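Local coordinates for protein phosphoglycerol transferase GacH (PDB 6DGM) that probably transfers glycerol phosphate onto streptococcal rhamnose polysaccharide, through a manganese-binding domain of the alkaline phosphatase-like family, at residues A[78-83]-A[266-271]. Sequence-based numbering, arbitrary orientation.
With MN (manganese (II) ion), chain C.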
loop_
_atom_site.group_PDB
_atom_site.type_symbol
_atom_site.label_atom_id
_atom_site.label_comp_id
_atom_site.label_asym_id
_atom_site.label_seq_id
_atom_site.Cartn_x
_atom_site.Cartn_y
_atom_site.Cartn_z
ATOM N N GLY A 78 2.262 5.824 -10.486
ATOM C CA GLY A 78 1.395 5.275 -11.498
ATOM C C GLY A 78 0.042 4.904 -10.940
ATOM O O GLY A 78 -0.502 5.596 -10.074
ATOM N N LEU A 79 -0.490 3.792 -11.433
ATOM C CA LEU A 79 -1.755 3.253 -10.982
ATOM C C LEU A 79 -1.516 1.954 -10.225
ATOM O O LEU A 79 -0.622 1.173 -10.566
ATOM C CB LEU A 79 -2.673 2.971 -12.173
ATOM C CG LEU A 79 -2.922 4.169 -13.086
ATOM C CD1 LEU A 79 -3.799 3.769 -14.258
ATOM C CD2 LEU A 79 -3.565 5.299 -12.319
ATOM N N MET A 80 -2.328 1.744 -9.197
ATOM C CA MET A 80 -2.339 0.514 -8.425
ATOM C C MET A 80 -3.641 -0.224 -8.696
ATOM O O MET A 80 -4.727 0.365 -8.600
ATOM C CB MET A 80 -2.272 0.829 -6.931
ATOM C CG MET A 80 -2.076 -0.393 -6.061
ATOM S SD MET A 80 -2.651 -0.129 -4.383
ATOM C CE MET A 80 -4.427 -0.307 -4.599
ATOM N N GLN A 81 -3.538 -1.508 -8.994
ATOM C CA GLN A 81 -4.734 -2.328 -9.106
ATOM C C GLN A 81 -5.216 -2.689 -7.701
ATOM O O GLN A 81 -4.448 -3.219 -6.885
ATOM C CB GLN A 81 -4.471 -3.593 -9.909
ATOM C CG GLN A 81 -5.733 -4.380 -10.119
ATOM C CD GLN A 81 -5.581 -5.460 -11.140
ATOM O OE1 GLN A 81 -5.476 -5.191 -12.333
ATOM N NE2 GLN A 81 -5.552 -6.704 -10.676
ATOM N N SER A 82 -6.471 -2.390 -7.412
ATOM C CA SER A 82 -7.081 -2.742 -6.142
ATOM C C SER A 82 -7.894 -4.017 -6.319
ATOM O O SER A 82 -8.429 -4.290 -7.396
ATOM C CB SER A 82 -8.018 -1.622 -5.679
ATOM O OG SER A 82 -8.679 -1.957 -4.476
ATOM N N ASP A 83 -8.022 -4.773 -5.233
ATOM C CA ASP A 83 -8.793 -6.001 -5.243
ATOM C C ASP A 83 -10.275 -5.799 -4.981
ATOM O O ASP A 83 -11.030 -6.770 -5.127
ATOM C CB ASP A 83 -8.234 -6.969 -4.198
ATOM C CG ASP A 83 -6.829 -7.385 -4.524
ATOM O OD1 ASP A 83 -6.667 -8.171 -5.475
ATOM O OD2 ASP A 83 -5.884 -6.880 -3.884
ATOM N N VAL A 266 5.499 5.733 0.594
ATOM C CA VAL A 266 4.701 4.969 -0.357
ATOM C C VAL A 266 3.255 5.392 -0.115
ATOM O O VAL A 266 2.684 5.081 0.928
ATOM C CB VAL A 266 4.871 3.459 -0.161
ATOM C CG1 VAL A 266 4.017 2.700 -1.165
ATOM C CG2 VAL A 266 6.343 3.047 -0.275
ATOM N N PHE A 267 2.681 6.137 -1.054
ATOM C CA PHE A 267 1.372 6.759 -0.910
ATOM C C PHE A 267 0.444 6.128 -1.931
ATOM O O PHE A 267 0.783 6.054 -3.110
ATOM C CB PHE A 267 1.517 8.256 -1.217
ATOM C CG PHE A 267 0.254 9.042 -1.066
ATOM C CD1 PHE A 267 -0.660 9.099 -2.105
ATOM C CD2 PHE A 267 -0.007 9.745 0.101
ATOM C CE1 PHE A 267 -1.828 9.827 -1.983
ATOM C CE2 PHE A 267 -1.189 10.488 0.226
ATOM C CZ PHE A 267 -2.092 10.519 -0.826
ATOM N N TYR A 268 -0.748 5.706 -1.495
ATOM C CA TYR A 268 -1.646 5.040 -2.425
ATOM C C TYR A 268 -3.076 5.112 -1.917
ATOM O O TYR A 268 -3.321 5.106 -0.708
ATOM C CB TYR A 268 -1.247 3.564 -2.653
ATOM C CG TYR A 268 -1.460 2.674 -1.443
ATOM C CD1 TYR A 268 -0.568 2.685 -0.376
ATOM C CD2 TYR A 268 -2.556 1.810 -1.377
ATOM C CE1 TYR A 268 -0.757 1.867 0.722
ATOM C CE2 TYR A 268 -2.755 0.987 -0.275
ATOM C CZ TYR A 268 -1.853 1.016 0.761
ATOM O OH TYR A 268 -2.059 0.186 1.838
ATOM N N GLY A 269 -4.017 5.159 -2.856
ATOM C CA GLY A 269 -5.401 4.927 -2.498
ATOM C C GLY A 269 -5.686 3.436 -2.473
ATOM O O GLY A 269 -5.232 2.668 -3.330
ATOM N N ASP A 270 -6.464 3.008 -1.472
ATOM C CA ASP A 270 -6.727 1.578 -1.318
ATOM C C ASP A 270 -7.722 1.042 -2.344
ATOM O O ASP A 270 -7.609 -0.111 -2.772
ATOM C CB ASP A 270 -7.135 1.227 0.114
ATOM C CG ASP A 270 -8.327 2.039 0.644
ATOM O OD1 ASP A 270 -8.692 3.087 0.066
ATOM O OD2 ASP A 270 -8.925 1.603 1.653
ATOM N N HIS A 271 -8.738 1.833 -2.698
ATOM C CA HIS A 271 -9.793 1.459 -3.631
ATOM C C HIS A 271 -10.531 2.751 -3.968
ATOM O O HIS A 271 -10.370 3.770 -3.283
ATOM C CB HIS A 271 -10.787 0.455 -3.001
ATOM C CG HIS A 271 -11.265 0.889 -1.650
ATOM N ND1 HIS A 271 -12.196 1.895 -1.479
ATOM C CD2 HIS A 271 -10.892 0.506 -0.407
ATOM C CE1 HIS A 271 -12.381 2.100 -0.186
ATOM N NE2 HIS A 271 -11.602 1.271 0.484
HETATM MN MN MN C . -10.832 1.808 2.420
#
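Met80 holds its side chain extended through chi1 (-172°) and chi2 and bends at chi3 (78°), so the thioether reaches Tyr268, whose CG sits between the backbone N and the carbonyl carbon and sets the ring beside the sulfur. SD lies 3.6 Å from CD2 of Tyr268 and 55° off the ring normal, an oblique Met-aromatic contact. The bend carries Met80 CE on to the backbone, 3.3 Å from Gly269 O, a carbonyl hydrogen-bonded to Thr291 OG1. Two residues further along, Ser82 OG lies 2.7 Å from Asp270 O; the carbonyl of Ser84 competes for the same hydroxyl proton. Strands 77-81 and 263-269 belong to the mixed central sheet of the alkaline phosphatase-like sulfatase fold and flank strand 290-297 on its two sides, so they are not direct neighbours, and Met80 and Ser82 reach across to the Tyr268 ring and to backbone carbonyls. Following Gly269, Asp270 OD2 at 2.1 Å and His271 NE2 at 2.2 Å bind manganese, and Glu47 and Thr89 complete the protein ligands. Asp270 is held by both carboxylate oxygens, since OD1 accepts a hydrogen bond from Ser48 N and a weak one from His271 N. The His271 side chain, whose CB packs against Ser82 OG, leads away from it toward the metal and also touches the bound sn-glycerol-1-phosphate.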